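Long-range contacts in serine protease pet (Escherichia coli, PDB 4OM9), which acts as an autotransporter enterotoxin of enteroaggregative strains, a secreted serine protease whose likely host target is alpha-fodrin: residues 117-121 with 221-225; 146-152 with 170-176; 207-213 with 224-229. One frame throughout, in Å; residues are numbered along the deposited sequence.

Contact 1 (117-121 with 221-225); sequences ADTSF and KWVLL
The phenyl ring of Phe121 takes Leu225 over one of its faces, where methyl CD1 stands 3.6 Å from the ring centroid and 20° off the normal, displaced toward the rim at CZ. These two side chains run alongside each other in the same direction, while on the CB side of the ring Val223 CG1 meets Phe121 CB at 3.6 Å. The second flat group is the carboxylate of Asp118. Lys221, its chain extended beyond CG, crosses Asp118 at about a right angle and sets NZ on the syn side of OD2, out of the carboxylate plane, in a salt bridge whose exact length is doubtful. Asp118 OD1 turns back on its own loop: Ser120 OG donates to its syn lone pair and Ser120 N reaches it from above the plane, at 2.8 Å, closing an Asx turn that fixes the rotation of the carboxylate. Between the backbones, Leu224 N donates to Asp118 O at 2.9 Å, and a water joins Asp118 N to Trp222 O. Ala117, against Leu224 CB, is also backbone-bonded to Ser61 of strand 60-63. The loop thus touches strands of two sheets, as expected of the interdomain linker in the two-barrel chymotrypsin-like fold.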
loop_
_atom_site.group_PDB
_atom_site.type_symbol
_atom_site.label_atom_id
_atom_site.label_comp_id
_atom_site.label_asym_id
_atom_site.label_seq_id
_atom_site.Cartn_x
_atom_site.Cartn_y
_atom_site.Cartn_z
ATOM N N ALA A 117 -11.436 9.607 -25.507
ATOM C CA ALA A 117 -11.424 10.961 -24.956
ATOM C C ALA A 117 -12.815 11.586 -25.060
ATOM O O ALA A 117 -13.601 11.205 -25.931
ATOM C CB ALA A 117 -10.381 11.823 -25.662
ATOM N N ASP A 118 -13.113 12.528 -24.163
ATOM C CA ASP A 118 -14.362 13.287 -24.211
ATOM C C ASP A 118 -14.350 14.224 -25.422
ATOM O O ASP A 118 -13.380 14.927 -25.649
ATOM C CB ASP A 118 -14.554 14.080 -22.911
ATOM C CG ASP A 118 -15.771 15.009 -22.951
ATOM O OD1 ASP A 118 -15.737 16.054 -23.644
ATOM O OD2 ASP A 118 -16.764 14.702 -22.264
ATOM N N THR A 119 -15.439 14.233 -26.180
ATOM C CA THR A 119 -15.539 14.995 -27.427
ATOM C C THR A 119 -16.516 16.170 -27.354
ATOM O O THR A 119 -17.133 16.519 -28.355
ATOM C CB THR A 119 -16.012 14.092 -28.601
ATOM O OG1 THR A 119 -17.157 13.338 -28.176
ATOM C CG2 THR A 119 -14.918 13.126 -29.032
ATOM N N SER A 120 -16.665 16.780 -26.185
ATOM C CA SER A 120 -17.633 17.865 -26.041
ATOM C C SER A 120 -17.066 19.280 -26.313
ATOM O O SER A 120 -17.653 20.278 -25.881
ATOM C CB SER A 120 -18.232 17.826 -24.640
ATOM O OG SER A 120 -17.264 18.253 -23.699
ATOM N N PHE A 121 -15.933 19.382 -27.006
ATOM C CA PHE A 121 -15.425 20.704 -27.356
ATOM C C PHE A 121 -16.195 21.324 -28.530
ATOM O O PHE A 121 -16.327 20.722 -29.584
ATOM C CB PHE A 121 -13.938 20.679 -27.701
ATOM C CG PHE A 121 -13.399 22.043 -28.054
ATOM C CD1 PHE A 121 -13.274 23.021 -27.075
ATOM C CD2 PHE A 121 -13.067 22.359 -29.358
ATOM C CE1 PHE A 121 -12.815 24.274 -27.388
ATOM C CE2 PHE A 121 -12.598 23.616 -29.680
ATOM C CZ PHE A 121 -12.475 24.583 -28.694
ATOM N N LYS A 221 -13.667 18.279 -16.168
ATOM C CA LYS A 221 -13.201 17.167 -16.979
ATOM C C LYS A 221 -12.295 17.622 -18.113
ATOM O O LYS A 221 -12.492 18.683 -18.692
ATOM C CB LYS A 221 -14.390 16.404 -17.555
ATOM C CG LYS A 221 -15.328 17.271 -18.386
ATOM C CD LYS A 221 -16.286 16.420 -19.201
ATOM C CE LYS A 221 -17.140 17.279 -20.132
ATOM N NZ LYS A 221 -18.040 16.433 -20.970
ATOM N N TRP A 222 -11.312 16.796 -18.439
ATOM C CA TRP A 222 -10.478 17.036 -19.608
ATOM C C TRP A 222 -11.195 16.659 -20.907
ATOM O O TRP A 222 -11.852 15.614 -21.019
ATOM C CB TRP A 222 -9.163 16.271 -19.491
ATOM C CG TRP A 222 -8.272 16.866 -18.458
ATOM C CD1 TRP A 222 -8.158 16.482 -17.165
ATOM C CD2 TRP A 222 -7.399 17.978 -18.630
ATOM N NE1 TRP A 222 -7.247 17.274 -16.512
ATOM C CE2 TRP A 222 -6.765 18.207 -17.391
ATOM C CE3 TRP A 222 -7.081 18.805 -19.718
ATOM C CZ2 TRP A 222 -5.835 19.228 -17.198
ATOM C CZ3 TRP A 222 -6.161 19.814 -19.531
ATOM C CH2 TRP A 222 -5.542 20.018 -18.275
ATOM N N VAL A 223 -11.031 17.522 -21.891
ATOM C CA VAL A 223 -11.801 17.457 -23.099
ATOM C C VAL A 223 -10.813 17.444 -24.234
ATOM O O VAL A 223 -9.791 18.107 -24.154
ATOM C CB VAL A 223 -12.772 18.667 -23.161
ATOM C CG1 VAL A 223 -13.011 19.168 -24.577
ATOM C CG2 VAL A 223 -14.059 18.339 -22.422
ATOM N N LEU A 224 -11.090 16.674 -25.280
ATOM C CA LEU A 224 -10.234 16.694 -26.449
ATOM C C LEU A 224 -10.451 17.974 -27.259
ATOM O O LEU A 224 -11.483 18.101 -27.916
ATOM C CB LEU A 224 -10.516 15.489 -27.325
ATOM C CG LEU A 224 -9.595 15.255 -28.516
ATOM C CD1 LEU A 224 -8.205 14.839 -28.043
ATOM C CD2 LEU A 224 -10.225 14.185 -29.412
ATOM N N LEU A 225 -9.492 18.903 -27.226
ATOM C CA LEU A 225 -9.605 20.169 -27.978
ATOM C C LEU A 225 -9.571 19.935 -29.479
ATOM O O LEU A 225 -10.351 20.518 -30.251
ATOM C CB LEU A 225 -8.479 21.142 -27.612
ATOM C CG LEU A 225 -8.451 22.450 -28.442
ATOM C CD1 LEU A 225 -9.371 23.487 -27.820
ATOM C CD2 LEU A 225 -7.036 23.050 -28.584
HETATM O O HOH W 1 -10.670 13.525 -22.536
#

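Contact 2 (146-152 with 170-176); sequences IGFRVGS and LLSASLF
Phe176 lies flat over the backbone of Gly147, with Gly147 CA 3.8 Å from the ring centroid. Its CG sits between the backbone N and the carbonyl carbon (chi1 64°), a torsion that folds the ring back across the neighbouring strand, where the missing side chain of glycine leaves room for it; Tyr193 stacks on the same ring. Phe148 points to the other side of the sheet and receives Leu175 CD1 over one face, 4.0 Å from the centroid, whereas Val150 meets Leu171 at about a right angle, CG1 to CD2 at 3.5 Å. Both strands belong to the second barrel of the chymotrypsin-like protease domain. Hydrogen-bonded pairs Gly147-Phe176, Arg149-Ser174 and Gly151-Ser172 alternate with non-hydrogen-bonded ones, and Ser172 N reaches Gly151 O at 2.8 Å. Helix 10-17 packs on the side bearing Phe148, Val150 and Ala173. On the Phe176 side, Arg149 bends at chi2 and chi3 to bring its guanidinium obliquely to Ser174 OG; the NH1 bond is weak, and NH1 also binds Tyr193 OH, while Ser174 OG has a partner in Asn201 O. A water lies in the guanidinium plane at its edge, 2.6 Å from Arg149 NH2 in a weak bond, and links it weakly to Gly151 O.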
loop_
_atom_site.group_PDB
_atom_site.type_symbol
_atom_site.label_atom_id
_atom_site.label_comp_id
_atom_site.label_asym_id
_atom_site.label_seq_id
_atom_site.Cartn_x
_atom_site.Cartn_y
_atom_site.Cartn_z
ATOM N N ILE A 146 -4.988 26.762 -20.564
ATOM C CA ILE A 146 -3.821 25.919 -20.406
ATOM C C ILE A 146 -4.219 24.502 -20.758
ATOM O O ILE A 146 -5.355 24.093 -20.512
ATOM C CB ILE A 146 -3.270 25.950 -18.948
ATOM C CG1 ILE A 146 -3.027 27.389 -18.468
ATOM C CG2 ILE A 146 -2.010 25.108 -18.813
ATOM C CD1 ILE A 146 -2.035 28.163 -19.307
ATOM N N GLY A 147 -3.305 23.745 -21.343
ATOM C CA GLY A 147 -3.622 22.379 -21.665
ATOM C C GLY A 147 -2.402 21.516 -21.843
ATOM O O GLY A 147 -1.275 21.989 -21.733
ATOM N N PHE A 148 -2.652 20.243 -22.134
ATOM C CA PHE A 148 -1.618 19.237 -22.248
ATOM C C PHE A 148 -1.723 18.545 -23.584
ATOM O O PHE A 148 -2.818 18.337 -24.112
ATOM C CB PHE A 148 -1.741 18.175 -21.146
ATOM C CG PHE A 148 -1.359 18.652 -19.771
ATOM C CD1 PHE A 148 -0.027 18.671 -19.372
ATOM C CD2 PHE A 148 -2.337 19.033 -18.854
ATOM C CE1 PHE A 148 0.333 19.103 -18.068
ATOM C CE2 PHE A 148 -1.994 19.457 -17.558
ATOM C CZ PHE A 148 -0.654 19.498 -17.171
ATOM N N ARG A 149 -0.580 18.132 -24.106
ATOM C CA ARG A 149 -0.565 17.345 -25.318
ATOM C C ARG A 149 0.438 16.235 -25.160
ATOM O O ARG A 149 1.496 16.422 -24.592
ATOM C CB ARG A 149 -0.207 18.202 -26.521
ATOM C CG ARG A 149 -0.326 17.467 -27.815
ATOM C CD ARG A 149 0.760 17.903 -28.769
ATOM N NE ARG A 149 1.951 17.120 -28.498
ATOM C CZ ARG A 149 3.099 17.631 -28.088
ATOM N NH1 ARG A 149 3.219 18.940 -27.956
ATOM N NH2 ARG A 149 4.129 16.825 -27.861
ATOM N N VAL A 150 0.114 15.080 -25.701
ATOM C CA VAL A 150 0.950 13.920 -25.541
ATOM C C VAL A 150 1.232 13.298 -26.907
ATOM O O VAL A 150 0.309 13.130 -27.721
ATOM C CB VAL A 150 0.244 12.951 -24.595
ATOM C CG1 VAL A 150 0.438 11.513 -24.996
ATOM C CG2 VAL A 150 0.611 13.255 -23.173
ATOM N N GLY A 151 2.496 12.989 -27.179
ATOM C CA GLY A 151 2.842 12.292 -28.410
ATOM C C GLY A 151 4.268 11.755 -28.393
ATOM O O GLY A 151 4.989 11.916 -27.393
ATOM N N SER A 152 4.687 11.123 -29.494
ATOM C CA SER A 152 6.033 10.567 -29.543
ATOM C C SER A 152 6.741 10.797 -30.872
ATOM O O SER A 152 7.183 9.841 -31.524
ATOM C CB SER A 152 5.981 9.059 -29.227
ATOM O OG SER A 152 7.277 8.518 -29.074
ATOM N N LEU A 170 8.759 6.293 -25.227
ATOM C CA LEU A 170 9.158 7.700 -25.255
ATOM C C LEU A 170 7.979 8.654 -25.365
ATOM O O LEU A 170 8.155 9.845 -25.597
ATOM C CB LEU A 170 10.125 7.936 -26.404
ATOM C CG LEU A 170 11.412 7.143 -26.246
ATOM C CD1 LEU A 170 12.285 7.317 -27.471
ATOM C CD2 LEU A 170 12.136 7.627 -24.983
ATOM N N LEU A 171 6.771 8.134 -25.215
ATOM C CA LEU A 171 5.599 8.994 -25.206
ATOM C C LEU A 171 5.810 10.142 -24.217
ATOM O O LEU A 171 5.979 9.919 -23.022
ATOM C CB LEU A 171 4.333 8.196 -24.861
ATOM C CG LEU A 171 3.029 8.957 -25.102
ATOM C CD1 LEU A 171 2.662 9.014 -26.606
ATOM C CD2 LEU A 171 1.914 8.381 -24.271
ATOM N N SER A 172 5.800 11.371 -24.717
ATOM C CA SER A 172 6.161 12.534 -23.898
ATOM C C SER A 172 5.122 13.679 -23.920
ATOM O O SER A 172 4.423 13.887 -24.901
ATOM C CB SER A 172 7.530 13.062 -24.334
ATOM O OG SER A 172 7.514 13.483 -25.681
ATOM N N ALA A 173 5.043 14.434 -22.831
ATOM C CA ALA A 173 3.963 15.388 -22.659
ATOM C C ALA A 173 4.416 16.825 -22.849
ATOM O O ALA A 173 5.532 17.182 -22.488
ATOM C CB ALA A 173 3.359 15.232 -21.309
ATOM N N SER A 174 3.533 17.648 -23.403
ATOM C CA SER A 174 3.789 19.083 -23.536
ATOM C C SER A 174 2.760 19.833 -22.737
ATOM O O SER A 174 1.600 19.431 -22.687
ATOM C CB SER A 174 3.743 19.532 -24.987
ATOM O OG SER A 174 4.700 18.835 -25.765
ATOM N N LEU A 175 3.194 20.900 -22.079
ATOM C CA LEU A 175 2.285 21.791 -21.382
ATOM C C LEU A 175 2.259 23.091 -22.164
ATOM O O LEU A 175 3.312 23.552 -22.616
ATOM C CB LEU A 175 2.731 22.029 -19.946
ATOM C CG LEU A 175 2.035 23.178 -19.213
ATOM C CD1 LEU A 175 0.685 22.715 -18.738
ATOM C CD2 LEU A 175 2.889 23.722 -18.037
ATOM N N PHE A 176 1.086 23.698 -22.325
ATOM C CA PHE A 176 0.996 24.883 -23.181
ATOM C C PHE A 176 -0.038 25.909 -22.724
ATOM O O PHE A 176 -0.934 25.606 -21.938
ATOM C CB PHE A 176 0.690 24.449 -24.626
ATOM C CG PHE A 176 -0.641 23.770 -24.787
ATOM C CD1 PHE A 176 -1.827 24.503 -24.765
ATOM C CD2 PHE A 176 -0.711 22.400 -24.958
ATOM C CE1 PHE A 176 -3.035 23.879 -24.875
ATOM C CE2 PHE A 176 -1.930 21.770 -25.084
ATOM C CZ PHE A 176 -3.092 22.508 -25.044
HETATM O O HOH W 2 5.724 14.752 -27.880
#

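Contact 3 (207-213 with 224-229); sequences DSGSGVY and LLGTTH
Backbone hydrogen bonds between strands 211-216 and 221-232 set the register of this hairpin. Val212 N donates to Gly226 O at 3.0 Å. In return, Val212 O takes Leu225 N at 2.7 Å and, weakly, Gly226 N, so that two residues face one in a classic beta bulge, and the pairing shifts by one before Tyr213 meets Leu224. Farther along, Gly209 N reaches Thr228 O at 2.7 Å.

Polar side chains tie down the turn. Ser210 O is gripped twice by Thr228, through N and through OG1 at 3.0 Å. With OG1 beside its own backbone N (chi1 -59°), both donors reach the same oxygen; the hydroxyl comes from above the carbonyl plane, not on a lone pair. Ser210 OG and Ser210 N both bind Asp207 O, closing a type II turn with Gly209 at its third position, where phi is positive. Asp207 itself bonds to Gly153 N and Thr204 OG1, and His229 ND1 to Asp101, tying strand 221-232 to that loop.

Among apolar groups, Val212 CG1 lies alongside Leu225 with CD2 at 3.6 Å, and Leu224 CD1 sits over one face of the Tyr213 ring, 4.2 Å from CZ. Separately, the Val212 and Thr228 side chains cross at about a right angle, CG2 packing against the hydroxyl.

The Asp-Ser-Gly turn, with Ser208 touching His72, matches the signature around the nucleophilic serine of chymotrypsin-like proteases, so Ser208 is probably that nucleophile.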
loop_
_atom_site.group_PDB
_atom_site.type_symbol
_atom_site.label_atom_id
_atom_site.label_comp_id
_atom_site.label_asym_id
_atom_site.label_seq_id
_atom_site.Cartn_x
_atom_site.Cartn_y
_atom_site.Cartn_z
ATOM N N ASP A 207 4.884 14.194 -34.064
ATOM C CA ASP A 207 3.802 14.557 -33.150
ATOM C C ASP A 207 2.525 14.952 -33.894
ATOM O O ASP A 207 1.465 15.110 -33.279
ATOM C CB ASP A 207 4.222 15.716 -32.240
ATOM C CG ASP A 207 5.213 15.300 -31.174
ATOM O OD1 ASP A 207 5.047 14.186 -30.589
ATOM O OD2 ASP A 207 6.161 16.093 -30.929
ATOM N N SER A 208 2.640 15.166 -35.203
ATOM C CA SER A 208 1.496 15.589 -35.993
ATOM C C SER A 208 0.379 14.556 -35.841
ATOM O O SER A 208 0.625 13.353 -35.909
ATOM C CB SER A 208 1.901 15.772 -37.458
ATOM O OG SER A 208 0.769 15.895 -38.309
ATOM N N GLY A 209 -0.833 15.026 -35.574
ATOM C CA GLY A 209 -1.952 14.132 -35.343
ATOM C C GLY A 209 -2.283 13.874 -33.870
ATOM O O GLY A 209 -3.404 13.428 -33.570
ATOM N N SER A 210 -1.338 14.150 -32.954
ATOM C CA SER A 210 -1.516 13.789 -31.541
ATOM C C SER A 210 -2.600 14.661 -30.921
ATOM O O SER A 210 -2.835 15.775 -31.384
ATOM C CB SER A 210 -0.193 13.907 -30.757
ATOM O OG SER A 210 0.412 15.195 -30.854
ATOM N N GLY A 211 -3.280 14.152 -29.903
ATOM C CA GLY A 211 -4.403 14.849 -29.307
ATOM C C GLY A 211 -4.005 15.961 -28.332
ATOM O O GLY A 211 -3.009 15.873 -27.621
ATOM N N VAL A 212 -4.796 17.030 -28.344
ATOM C CA VAL A 212 -4.556 18.220 -27.561
ATOM C C VAL A 212 -5.717 18.351 -26.582
ATOM O O VAL A 212 -6.884 18.252 -26.976
ATOM C CB VAL A 212 -4.446 19.473 -28.473
ATOM C CG1 VAL A 212 -4.370 20.750 -27.651
ATOM C CG2 VAL A 212 -3.248 19.347 -29.428
ATOM N N TYR A 213 -5.410 18.549 -25.304
ATOM C CA TYR A 213 -6.442 18.493 -24.273
ATOM C C TYR A 213 -6.642 19.819 -23.573
ATOM O O TYR A 213 -5.721 20.618 -23.413
ATOM C CB TYR A 213 -6.117 17.423 -23.218
ATOM C CG TYR A 213 -6.117 16.008 -23.741
ATOM C CD1 TYR A 213 -4.994 15.491 -24.381
ATOM C CD2 TYR A 213 -7.228 15.176 -23.580
ATOM C CE1 TYR A 213 -4.981 14.192 -24.862
ATOM C CE2 TYR A 213 -7.223 13.869 -24.055
ATOM C CZ TYR A 213 -6.095 13.392 -24.700
ATOM O OH TYR A 213 -6.040 12.114 -25.198
ATOM N N LEU A 224 -11.090 16.674 -25.280
ATOM C CA LEU A 224 -10.234 16.694 -26.449
ATOM C C LEU A 224 -10.451 17.974 -27.259
ATOM O O LEU A 224 -11.483 18.101 -27.916
ATOM C CB LEU A 224 -10.516 15.489 -27.325
ATOM C CG LEU A 224 -9.595 15.255 -28.516
ATOM C CD1 LEU A 224 -8.205 14.839 -28.043
ATOM C CD2 LEU A 224 -10.225 14.185 -29.412
ATOM N N LEU A 225 -9.492 18.903 -27.226
ATOM C CA LEU A 225 -9.605 20.169 -27.978
ATOM C C LEU A 225 -9.571 19.935 -29.479
ATOM O O LEU A 225 -10.351 20.518 -30.251
ATOM C CB LEU A 225 -8.479 21.142 -27.612
ATOM C CG LEU A 225 -8.451 22.450 -28.442
ATOM C CD1 LEU A 225 -9.371 23.487 -27.820
ATOM C CD2 LEU A 225 -7.036 23.050 -28.584
ATOM N N GLY A 226 -8.642 19.079 -29.887
ATOM C CA GLY A 226 -8.467 18.762 -31.291
ATOM C C GLY A 226 -7.214 17.929 -31.469
ATOM O O GLY A 226 -6.784 17.258 -30.536
ATOM N N THR A 227 -6.621 18.005 -32.660
ATOM C CA THR A 227 -5.487 17.169 -33.025
ATOM C C THR A 227 -4.408 18.018 -33.668
ATOM O O THR A 227 -4.695 18.994 -34.391
ATOM C CB THR A 227 -5.901 16.023 -33.993
ATOM O OG1 THR A 227 -6.610 16.568 -35.111
ATOM C CG2 THR A 227 -6.810 15.078 -33.291
ATOM N N THR A 228 -3.162 17.646 -33.425
ATOM C CA THR A 228 -2.051 18.512 -33.789
ATOM C C THR A 228 -1.795 18.583 -35.293
ATOM O O THR A 228 -1.514 17.572 -35.933
ATOM C CB THR A 228 -0.788 18.057 -33.087
ATOM O OG1 THR A 228 -1.024 18.098 -31.682
ATOM C CG2 THR A 228 0.384 18.950 -33.437
ATOM N N HIS A 229 -1.854 19.798 -35.831
ATOM C CA HIS A 229 -1.742 20.026 -37.282
ATOM C C HIS A 229 -0.346 20.388 -37.782
ATOM O O HIS A 229 0.102 19.866 -38.799
ATOM C CB HIS A 229 -2.692 21.126 -37.728
ATOM C CG HIS A 229 -2.483 21.548 -39.147
ATOM N ND1 HIS A 229 -3.007 20.852 -40.217
ATOM C CD2 HIS A 229 -1.795 22.585 -39.680
ATOM C CE1 HIS A 229 -2.655 21.441 -41.341
ATOM N NE2 HIS A 229 -1.917 22.499 -41.045
#

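All three contacts lie within the protease domain, on the same side of the chain's centre. Contacts 2 and 3 are the nearest pair, with centres about 9 Å apart; contacts 1 and 3 are about 11 Å apart and contacts 1 and 2 about 15 Å. Each reaches the same antiparallel sheet, on which loop 117-121 packs: strand 143-151 of contact 2 borders strand 211-216 of contact 3, which borders strand 221-232, shared by contacts 1 and 3. Along the chain, contact 2 closes before contact 3 opens, and both its segments fall between those of contact 1. Trp222 packs on Phe148, joining contacts 1 and 2. Strand 221-232 thus both receives the loop and pairs with the strand following the probable nucleophile turn.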